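Local coordinates for protein iron-containing alcohol dehydrogenase (Ralstonia eutropha, PDB 3JZD) that probably reduces maleylacetate to 3-oxoadipate with NADH or NADPH, a step in the breakdown of aromatic compounds, at residues V161-P164 with R165-V169; D300-R304 with H305-V309; T262-L265 with P266-A270; V309-R312 with D313-M316. All blocks are in the same frame, centred on the assembly; numbering follows the deposited sequence.

Contact 1: residues V161-P164 with R165-V169; sequences VGLP and RGLSV. With NAD (nicotinamide-adenine-dinucleotide), chain E.
The adenine end of the NAD pocket is lined here by Leu163 and Leu167, two leucines that touch as the chain passes from the loop after strand 152-155 into helix 165-182. The CD1 methyl of Leu163 lies 3.7 Å from CD2 of Leu167. That same CD1 sits over a face of the adenine, 3.5 Å from NAD C5A, while Leu167 CD2 reaches NAD O4B at 3.4 Å. Branched and apolar, the leucines suit a flat base and the flank of its ribose. With CG anti to the backbone N (chi1 -176°), the branch of Leu163 is split, CD1 going to the adenine and CD2 lying against Ser168. Between loop and helix stands Pro164 at the N-cap, where the ring stiffens the entry. Its carbonyl receives two bonds: Ser168 N donates at 2.9 Å to Pro164 O in the usual helical way, and Ser168 OG donates at 2.7 Å to the same oxygen from above the carbonyl plane. A small hydroxyl residue can fold back on its own helix like this. Arg220 also hydrogen-bonds to Ser168 OG and to Leu163 O, tying helix 217-236 to this corner.

Contact 2: residues D300-R304 with H305-V309; sequences DLAQR and HGAPV
Ala302 O receives two backbone bonds as helix 294-304 runs out, from His305 N at 3.2 Å and Ala307 N at 3.1 Å, arriving from opposite faces of its carbonyl plane. Gly306 N meanwhile donates to Gln303 O. The chain reverses at Gly306, whose positive phi of 77° is readily adopted by glycine. A water bridges Gln303 O and Ala307 O by donating to both. Among the side chains, His305 folds back along the last turn: its ND1-H points almost straight (169°) at Leu301 O, 2.7 Å away, in the ring plane and on a carbonyl lone pair. This fixes the rotation of the imidazole. Arg304 runs beside it with CG over one ring face, 3.9 Å from the His305 centroid, a CH-pi contact; Phe211 meets the same ring edge-to-face. On the inner side Ala302 CB touches Val309 CG1 at 4.0 Å and Ala307 CB at 4.1 Å, alanines being small enough to let Thr262 of helix 257-272 fit against both. The bonds Ala307 N to Ala302 O and Gly306 N to Gln303 O, with Gly306 at C-prime, make a Schellman motif, and Ala302 with Ala307 gives its usual hydrophobic contact.

Contact 3: residues T262-L265 with P266-A270; sequences TIVL and PHALA
Pro266 presses its ring into the groove of the preceding turn, making a proline kink midway along helix 257-272, at a buried place in the C-terminal helical region. Having no N-H to offer, it sets its CD methylene against two carbonyl oxygens of the turn before, 3.4 Å from Thr262 O and 3.4 Å from Ile263 O. A proline ring crowds the residue ahead of it when that residue is helical, and in consequence CD lies only 3.5 Å from Leu265 CB. The displaced turn is repaired by His267. Its backbone N manages only a weak bond to Val264 O, but with CG anti to the carbonyl carbon (chi1 -57°) the imidazole swings back, and ND1 donates to Ile263 O at 3.2 Å, the oxygen lying near the ring plane. NE2, at the far side of the ring, bonds to Val355 O near the C-terminus, so both nitrogens of this histidine are used. Val264 CG1 rests on the low bump of Ala268 CB, beside His242 of helix 241-253. On another side Leu265 and Leu269 make a ridge that also meets Leu298 of helix 294-304; within it the CD1 methyl of Leu265 lies 3.9 Å from Leu269 CG.

Contact 4: residues V309-R312 with D313-M316; sequences VALR and DIGM
Leu311 lays its CB against that of Met316, modelled as selenomethionine, at 3.7 Å, closing a short 3-10 turn in the loop between helices 294-304 and 321-328. Asp313 N donates to Ala310 O at 2.9 Å and Ile314 N to Leu311 O at 3.1 Å, each reaching back three residues. Leu311 O also takes the N-H of Met316, and its two donors approach from opposite faces of the carbonyl plane. Gly315 makes this return possible: at its positive phi a side chain would jam against the preceding carbonyl. Ile314 holds CG1 between its backbone N and carbonyl carbon (chi1 61°), which sets it beside Leu311 O. Leu311 and Ile314 both pack on Ile263 of helix 257-272, while Met316 and Leu311 share Leu249 of helix 241-253; long apolar chains suit this inner face. Arg312 and Asp313 run side by side, joined by a salt bridge whose single bond, Arg312 NH1 to Asp313 OD1 at 3.2 Å, is weak. The other carboxylate oxygen, OD2, accepts from a water that in turn accepts from Val309 N, linking the turn to the loop residue that leads into it. A second water bridges two carbonyls, donating to Arg312 O at 2.9 Å and to Met316 O at 2.7 Å.

How the contacts relate
Along the chain the order is contact 1, contact 3, contact 2, contact 4, the last two sharing Val309. Contact 1 opens helix 165-182 at the NAD pocket, where the strands of the nucleotide-binding sheet give way to the helical C-terminal region that holds the other three. Contact 2 touches both contact 1 and contact 3, its centre about 13 Å from that of the former and about 12 Å from that of the latter: Val169 packs on Ala307, and Ala302 on Thr262. The centre of contact 4 lies about 13 Å from those of contacts 2 and 3, and Ile263 of helix 257-272 packs against its turn. Contacts 1 and 3, with centres about 21 Å apart, do not touch.

Contact 1: residues V161-P164 with R165-V169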
loop_
_atom_site.group_PDB
_atom_site.type_symbol
_atom_site.label_atom_id
_atom_site.label_comp_id
_atom_site.label_asym_id
_atom_site.label_seq_id
_atom_site.Cartn_x
_atom_site.Cartn_y
_atom_site.Cartn_z
ATOM N N VAL A 161 7.846 15.604 -19.046
ATOM C CA VAL A 161 7.617 16.998 -19.470
ATOM C C VAL A 161 7.278 17.076 -20.974
ATOM O O VAL A 161 6.364 17.768 -21.359
ATOM C CB VAL A 161 8.844 17.914 -19.118
ATOM C CG1 VAL A 161 8.814 19.261 -19.915
ATOM C CG2 VAL A 161 8.883 18.164 -17.634
ATOM N N GLY A 162 7.997 16.314 -21.785
ATOM C CA GLY A 162 7.774 16.276 -23.205
ATOM C C GLY A 162 6.679 15.302 -23.626
ATOM O O GLY A 162 6.453 15.141 -24.797
ATOM N N LEU A 163 5.991 14.645 -22.693
ATOM C CA LEU A 163 4.865 13.807 -23.065
ATOM C C LEU A 163 3.899 14.813 -23.734
ATOM O O LEU A 163 3.529 15.793 -23.128
ATOM C CB LEU A 163 4.221 13.177 -21.845
ATOM C CG LEU A 163 3.074 12.191 -22.109
ATOM C CD1 LEU A 163 3.566 11.032 -22.932
ATOM C CD2 LEU A 163 2.511 11.698 -20.785
ATOM N N PRO A 164 3.514 14.586 -24.990
ATOM C CA PRO A 164 2.657 15.580 -25.655
ATOM C C PRO A 164 1.362 15.842 -24.927
ATOM O O PRO A 164 0.890 15.012 -24.132
ATOM C CB PRO A 164 2.370 14.971 -27.023
ATOM C CG PRO A 164 3.488 14.008 -27.268
ATOM C CD PRO A 164 3.826 13.452 -25.865
ATOM N N ARG A 165 0.809 17.017 -25.212
ATOM C CA ARG A 165 -0.394 17.486 -24.579
ATOM C C ARG A 165 -1.557 16.488 -24.737
ATOM O O ARG A 165 -2.341 16.316 -23.818
ATOM C CB ARG A 165 -0.761 18.844 -25.157
ATOM C CG ARG A 165 -1.976 19.491 -24.498
ATOM C CD ARG A 165 -2.274 20.868 -25.087
ATOM N NE ARG A 165 -1.094 21.719 -24.982
ATOM C CZ ARG A 165 -0.673 22.318 -23.872
ATOM N NH1 ARG A 165 -1.346 22.204 -22.746
ATOM N NH2 ARG A 165 0.419 23.065 -23.904
ATOM N N GLY A 166 -1.632 15.806 -25.877
ATOM C CA GLY A 166 -2.698 14.853 -26.099
ATOM C C GLY A 166 -2.577 13.575 -25.261
ATOM O O GLY A 166 -3.502 13.183 -24.500
ATOM N N LEU A 167 -1.458 12.898 -25.421
ATOM C CA LEU A 167 -1.227 11.676 -24.651
ATOM C C LEU A 167 -1.193 11.963 -23.133
ATOM O O LEU A 167 -1.581 11.104 -22.350
ATOM C CB LEU A 167 0.023 10.947 -25.134
ATOM C CG LEU A 167 0.325 9.546 -24.615
ATOM C CD1 LEU A 167 -0.924 8.645 -24.784
ATOM C CD2 LEU A 167 1.634 8.977 -25.353
ATOM N N SER A 168 -0.825 13.179 -22.718
ATOM C CA SER A 168 -0.759 13.472 -21.278
ATOM C C SER A 168 -2.173 13.351 -20.716
ATOM O O SER A 168 -2.363 12.842 -19.602
ATOM C CB SER A 168 -0.175 14.857 -20.992
ATOM O OG SER A 168 1.190 14.977 -21.411
ATOM N N VAL A 169 -3.167 13.812 -21.481
ATOM C CA VAL A 169 -4.566 13.720 -21.038
ATOM C C VAL A 169 -5.118 12.303 -21.151
ATOM O O VAL A 169 -5.650 11.751 -20.165
ATOM C CB VAL A 169 -5.491 14.703 -21.805
ATOM C CG1 VAL A 169 -6.934 14.649 -21.284
ATOM C CG2 VAL A 169 -4.951 16.148 -21.690
HETATM P PA NAD E . 2.979 3.654 -25.650
HETATM O O1A NAD E . 3.976 2.968 -24.763
HETATM O O2A NAD E . 2.511 2.695 -26.658
HETATM O O5B NAD E . 3.550 5.069 -26.158
HETATM C C5B NAD E . 2.955 5.736 -27.269
HETATM C C4B NAD E . 3.983 6.658 -27.901
HETATM O O4B NAD E . 4.330 7.725 -27.042
HETATM C C3B NAD E . 5.287 5.918 -28.176
HETATM O O3B NAD E . 5.815 6.277 -29.421
HETATM C C2B NAD E . 6.242 6.424 -27.122
HETATM O O2B NAD E . 7.585 6.362 -27.543
HETATM C C1B NAD E . 5.730 7.848 -26.929
HETATM N N9A NAD E . 6.045 8.379 -25.603
HETATM C C8A NAD E . 5.794 7.720 -24.426
HETATM N N7A NAD E . 6.178 8.517 -23.417
HETATM C C5A NAD E . 6.679 9.661 -23.904
HETATM C C6A NAD E . 7.252 10.788 -23.297
HETATM N N6A NAD E . 7.095 11.068 -22.019
HETATM N N1A NAD E . 7.729 11.792 -24.104
HETATM C C2A NAD E . 7.648 11.695 -25.472
HETATM N N3A NAD E . 7.073 10.590 -26.073
HETATM C C4A NAD E . 6.613 9.570 -25.297
HETATM O O3 NAD E . 1.659 4.199 -24.902
HETATM P PN NAD E . 1.065 3.701 -23.490
HETATM O O1N NAD E . -0.380 4.196 -23.543
HETATM O O2N NAD E . 1.991 4.060 -22.398
HETATM O O5D NAD E . 1.088 2.137 -23.509
HETATM C C5D NAD E . 0.001 1.418 -24.012
HETATM C C4D NAD E . 0.472 -0.009 -24.211
HETATM O O4D NAD E . 0.772 -0.526 -22.939
HETATM C C3D NAD E . -0.613 -0.898 -24.786
HETATM O O3D NAD E . 0.003 -1.965 -25.438
HETATM C C2D NAD E . -1.325 -1.374 -23.559
HETATM O O2D NAD E . -2.085 -2.531 -23.801
HETATM C C1D NAD E . -0.122 -1.581 -22.636
HETATM N N1N NAD E . -0.521 -1.595 -21.219
HETATM C C2N NAD E . -0.334 -2.755 -20.512
HETATM C C3N NAD E . -0.687 -2.822 -19.172
HETATM C C7N NAD E . -0.397 -4.069 -18.366
HETATM O O7N NAD E . -0.705 -4.102 -17.006
HETATM N N7N NAD E . 0.185 -5.129 -18.894
HETATM C C4N NAD E . -1.234 -1.687 -18.553
HETATM C C5N NAD E . -1.411 -0.512 -19.276
HETATM C C6N NAD E . -1.024 -0.471 -20.618
#

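Contact 2: residues D300-R304 with H305-V309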
loop_
_atom_site.group_PDB
_atom_site.type_symbol
_atom_site.label_atom_id
_atom_site.label_comp_id
_atom_site.label_asym_id
_atom_site.label_seq_id
_atom_site.Cartn_x
_atom_site.Cartn_y
_atom_site.Cartn_z
ATOM N N ASP A 300 -16.242 15.385 -19.431
ATOM C CA ASP A 300 -15.808 16.792 -19.433
ATOM C C ASP A 300 -14.312 16.945 -19.197
ATOM O O ASP A 300 -13.690 17.847 -19.751
ATOM C CB ASP A 300 -16.525 17.638 -18.366
ATOM C CG ASP A 300 -17.973 17.840 -18.640
ATOM O OD1 ASP A 300 -18.432 17.530 -19.763
ATOM O OD2 ASP A 300 -18.691 18.288 -17.701
ATOM N N LEU A 301 -13.731 16.105 -18.354
ATOM C CA LEU A 301 -12.292 16.201 -18.071
ATOM C C LEU A 301 -11.488 15.947 -19.346
ATOM O O LEU A 301 -10.423 16.579 -19.589
ATOM C CB LEU A 301 -11.898 15.169 -17.006
ATOM C CG LEU A 301 -10.523 15.195 -16.345
ATOM C CD1 LEU A 301 -10.335 16.567 -15.707
ATOM C CD2 LEU A 301 -10.470 14.055 -15.310
ATOM N N ALA A 302 -12.013 15.046 -20.190
ATOM C CA ALA A 302 -11.359 14.745 -21.459
ATOM C C ALA A 302 -11.596 15.888 -22.420
ATOM O O ALA A 302 -10.654 16.429 -23.005
ATOM C CB ALA A 302 -11.898 13.433 -22.096
ATOM N N GLN A 303 -12.868 16.233 -22.583
ATOM C CA GLN A 303 -13.243 17.217 -23.574
ATOM C C GLN A 303 -12.655 18.615 -23.388
ATOM O O GLN A 303 -12.155 19.203 -24.335
ATOM C CB GLN A 303 -14.740 17.357 -23.661
ATOM C CG GLN A 303 -15.070 17.985 -25.016
ATOM C CD GLN A 303 -16.481 18.375 -25.147
ATOM O OE1 GLN A 303 -17.068 18.915 -24.212
ATOM N NE2 GLN A 303 -17.044 18.157 -26.331
ATOM N N ARG A 304 -12.710 19.111 -22.155
ATOM C CA ARG A 304 -12.200 20.413 -21.780
ATOM C C ARG A 304 -10.697 20.549 -22.061
ATOM O O ARG A 304 -10.205 21.652 -22.268
ATOM C CB ARG A 304 -12.461 20.598 -20.278
ATOM C CG ARG A 304 -11.896 21.841 -19.625
ATOM C CD ARG A 304 -12.126 21.836 -18.049
ATOM N NE ARG A 304 -13.539 21.655 -17.647
ATOM C CZ ARG A 304 -14.068 20.611 -16.976
ATOM N NH1 ARG A 304 -13.313 19.560 -16.510
ATOM N NH2 ARG A 304 -15.391 20.648 -16.735
ATOM N N HIS A 305 -9.966 19.444 -22.088
ATOM C CA HIS A 305 -8.533 19.525 -22.283
ATOM C C HIS A 305 -8.086 18.938 -23.602
ATOM O O HIS A 305 -7.003 18.406 -23.696
ATOM C CB HIS A 305 -7.791 18.888 -21.116
ATOM C CG HIS A 305 -8.213 19.449 -19.804
ATOM N ND1 HIS A 305 -9.111 18.807 -18.990
ATOM C CD2 HIS A 305 -7.958 20.642 -19.222
ATOM C CE1 HIS A 305 -9.354 19.558 -17.931
ATOM N NE2 HIS A 305 -8.669 20.677 -18.048
ATOM N N GLY A 306 -8.947 19.029 -24.608
ATOM C CA GLY A 306 -8.570 18.660 -25.959
ATOM C C GLY A 306 -8.479 17.205 -26.366
ATOM O O GLY A 306 -8.043 16.936 -27.458
ATOM N N ALA A 307 -8.885 16.259 -25.530
ATOM C CA ALA A 307 -8.838 14.868 -25.967
ATOM C C ALA A 307 -10.068 14.574 -26.845
ATOM O O ALA A 307 -11.110 15.197 -26.677
ATOM C CB ALA A 307 -8.862 13.935 -24.797
ATOM N N PRO A 308 -9.943 13.606 -27.748
ATOM C CA PRO A 308 -11.109 13.148 -28.516
ATOM C C PRO A 308 -12.077 12.430 -27.556
ATOM O O PRO A 308 -11.639 11.826 -26.555
ATOM C CB PRO A 308 -10.518 12.152 -29.509
ATOM C CG PRO A 308 -9.229 11.764 -28.972
ATOM C CD PRO A 308 -8.720 12.875 -28.095
ATOM N N VAL A 309 -13.378 12.572 -27.820
ATOM C CA VAL A 309 -14.434 11.968 -27.010
ATOM C C VAL A 309 -15.386 11.081 -27.841
ATOM O O VAL A 309 -16.389 10.581 -27.331
ATOM C CB VAL A 309 -15.233 13.077 -26.295
ATOM C CG1 VAL A 309 -14.332 13.834 -25.303
ATOM C CG2 VAL A 309 -15.885 14.065 -27.339
HETATM O O HOH W 1 -11.841 17.938 -26.734
#

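Contact 3: residues T262-L265 with P266-A270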
loop_
_atom_site.group_PDB
_atom_site.type_symbol
_atom_site.label_atom_id
_atom_site.label_comp_id
_atom_site.label_asym_id
_atom_site.label_seq_id
_atom_site.Cartn_x
_atom_site.Cartn_y
_atom_site.Cartn_z
ATOM N N THR A 262 -9.965 6.773 -22.986
ATOM C CA THR A 262 -10.497 8.083 -22.712
ATOM C C THR A 262 -11.960 8.217 -23.196
ATOM O O THR A 262 -12.800 8.700 -22.489
ATOM C CB THR A 262 -9.626 9.141 -23.379
ATOM O OG1 THR A 262 -8.357 9.192 -22.741
ATOM C CG2 THR A 262 -10.286 10.528 -23.316
ATOM N N ILE A 263 -12.245 7.724 -24.383
ATOM C CA ILE A 263 -13.566 7.806 -24.984
ATOM C C ILE A 263 -14.559 6.854 -24.373
ATOM O O ILE A 263 -15.674 7.235 -24.117
ATOM C CB ILE A 263 -13.468 7.548 -26.518
ATOM C CG1 ILE A 263 -12.652 8.715 -27.171
ATOM C CG2 ILE A 263 -14.884 7.377 -27.122
ATOM C CD1 ILE A 263 -11.962 8.387 -28.565
ATOM N N VAL A 264 -14.142 5.612 -24.142
ATOM C CA VAL A 264 -15.021 4.579 -23.601
ATOM C C VAL A 264 -15.367 4.758 -22.098
ATOM O O VAL A 264 -16.498 4.496 -21.689
ATOM C CB VAL A 264 -14.402 3.173 -23.865
ATOM C CG1 VAL A 264 -15.198 2.020 -23.109
ATOM C CG2 VAL A 264 -14.348 2.943 -25.393
ATOM N N LEU A 265 -14.422 5.215 -21.280
ATOM C CA LEU A 265 -14.663 5.303 -19.850
ATOM C C LEU A 265 -16.020 5.915 -19.414
ATOM O O LEU A 265 -16.759 5.303 -18.675
ATOM C CB LEU A 265 -13.478 5.941 -19.139
ATOM C CG LEU A 265 -13.614 6.009 -17.635
ATOM C CD1 LEU A 265 -13.603 4.616 -17.069
ATOM C CD2 LEU A 265 -12.399 6.903 -17.063
ATOM N N PRO A 266 -16.362 7.112 -19.871
ATOM C CA PRO A 266 -17.641 7.594 -19.411
ATOM C C PRO A 266 -18.864 6.672 -19.722
ATOM O O PRO A 266 -19.810 6.583 -18.915
ATOM C CB PRO A 266 -17.777 8.929 -20.173
ATOM C CG PRO A 266 -16.352 9.356 -20.514
ATOM C CD PRO A 266 -15.706 8.030 -20.823
ATOM N N HIS A 267 -18.852 6.021 -20.893
ATOM C CA HIS A 267 -19.971 5.167 -21.328
ATOM C C HIS A 267 -19.974 3.816 -20.629
ATOM O O HIS A 267 -21.042 3.231 -20.378
ATOM C CB HIS A 267 -19.946 5.028 -22.855
ATOM C CG HIS A 267 -20.003 6.351 -23.548
ATOM N ND1 HIS A 267 -18.874 7.007 -24.008
ATOM C CD2 HIS A 267 -21.031 7.203 -23.724
ATOM C CE1 HIS A 267 -19.229 8.180 -24.496
ATOM N NE2 HIS A 267 -20.533 8.315 -24.345
ATOM N N ALA A 268 -18.778 3.317 -20.327
ATOM C CA ALA A 268 -18.655 2.079 -19.571
ATOM C C ALA A 268 -19.142 2.388 -18.141
ATOM O O ALA A 268 -19.852 1.575 -17.507
ATOM C CB ALA A 268 -17.178 1.543 -19.592
ATOM N N LEU A 269 -18.802 3.568 -17.620
ATOM C CA LEU A 269 -19.292 3.931 -16.283
ATOM C C LEU A 269 -20.813 4.131 -16.334
ATOM O O LEU A 269 -21.531 3.634 -15.467
ATOM C CB LEU A 269 -18.560 5.138 -15.679
ATOM C CG LEU A 269 -17.053 4.935 -15.390
ATOM C CD1 LEU A 269 -16.419 6.180 -14.928
ATOM C CD2 LEU A 269 -16.777 3.805 -14.374
ATOM N N ALA A 270 -21.330 4.820 -17.349
ATOM C CA ALA A 270 -22.786 4.993 -17.429
ATOM C C ALA A 270 -23.521 3.622 -17.442
ATOM O O ALA A 270 -24.592 3.462 -16.815
ATOM C CB ALA A 270 -23.196 5.834 -18.657
#

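Contact 4: residues V309-R312 with D313-M316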
loop_
_atom_site.group_PDB
_atom_site.type_symbol
_atom_site.label_atom_id
_atom_site.label_comp_id
_atom_site.label_asym_id
_atom_site.label_seq_id
_atom_site.Cartn_x
_atom_site.Cartn_y
_atom_site.Cartn_z
ATOM N N VAL A 309 -13.378 12.572 -27.820
ATOM C CA VAL A 309 -14.434 11.968 -27.010
ATOM C C VAL A 309 -15.386 11.081 -27.841
ATOM O O VAL A 309 -16.389 10.581 -27.331
ATOM C CB VAL A 309 -15.233 13.077 -26.295
ATOM C CG1 VAL A 309 -14.332 13.834 -25.303
ATOM C CG2 VAL A 309 -15.885 14.065 -27.339
ATOM N N ALA A 310 -15.061 10.893 -29.118
ATOM C CA ALA A 310 -15.880 10.110 -30.032
ATOM C C ALA A 310 -14.981 9.126 -30.722
ATOM O O ALA A 310 -13.941 9.523 -31.267
ATOM C CB ALA A 310 -16.565 11.038 -31.056
ATOM N N LEU A 311 -15.355 7.837 -30.725
ATOM C CA LEU A 311 -14.567 6.830 -31.422
ATOM C C LEU A 311 -14.446 7.178 -32.899
ATOM O O LEU A 311 -13.480 6.782 -33.577
ATOM C CB LEU A 311 -15.177 5.406 -31.283
ATOM C CG LEU A 311 -15.280 4.800 -29.891
ATOM C CD1 LEU A 311 -16.060 3.501 -29.954
ATOM C CD2 LEU A 311 -13.820 4.604 -29.272
ATOM N N ARG A 312 -15.409 7.934 -33.402
ATOM C CA ARG A 312 -15.414 8.352 -34.790
ATOM C C ARG A 312 -14.097 9.074 -35.124
ATOM O O ARG A 312 -13.565 8.957 -36.212
ATOM C CB ARG A 312 -16.585 9.323 -35.058
ATOM C CG ARG A 312 -16.691 9.784 -36.539
ATOM C CD ARG A 312 -17.605 11.006 -36.810
ATOM N NE ARG A 312 -18.562 11.237 -35.728
ATOM C CZ ARG A 312 -18.335 12.007 -34.644
ATOM N NH1 ARG A 312 -17.174 12.650 -34.470
ATOM N NH2 ARG A 312 -19.277 12.137 -33.719
ATOM N N ASP A 313 -13.608 9.859 -34.173
ATOM C CA ASP A 313 -12.407 10.655 -34.367
ATOM C C ASP A 313 -11.083 9.952 -34.222
ATOM O O ASP A 313 -10.095 10.530 -34.563
ATOM C CB ASP A 313 -12.466 11.847 -33.461
ATOM C CG ASP A 313 -13.648 12.707 -33.787
ATOM O OD1 ASP A 313 -14.039 12.726 -34.973
ATOM O OD2 ASP A 313 -14.207 13.344 -32.879
ATOM N N ILE A 314 -11.072 8.711 -33.763
ATOM C CA ILE A 314 -9.831 7.961 -33.618
ATOM C C ILE A 314 -9.827 6.705 -34.490
ATOM O O ILE A 314 -9.165 5.707 -34.181
ATOM C CB ILE A 314 -9.456 7.653 -32.140
ATOM C CG1 ILE A 314 -10.535 6.793 -31.467
ATOM C CG2 ILE A 314 -9.288 8.954 -31.341
ATOM C CD1 ILE A 314 -9.978 5.835 -30.375
ATOM N N GLY A 315 -10.590 6.720 -35.574
ATOM C CA GLY A 315 -10.466 5.628 -36.550
ATOM C C GLY A 315 -11.364 4.421 -36.412
ATOM O O GLY A 315 -11.022 3.356 -36.931
HETATM N N MSE A 316 -12.475 4.550 -35.702
HETATM C CA MSE A 316 -13.413 3.445 -35.595
HETATM C C MSE A 316 -14.391 3.654 -36.738
HETATM O O MSE A 316 -14.899 4.757 -36.895
HETATM C CB MSE A 316 -14.177 3.507 -34.286
HETATM C CG MSE A 316 -15.206 2.397 -34.058
HETATM SE SE MSE A 316 -14.314 0.647 -33.954
HETATM C CE MSE A 316 -15.932 -0.513 -33.926
HETATM O O HOH W 2 -13.850 13.677 -30.403
HETATM O O HOH W 3 -14.316 7.016 -38.187
#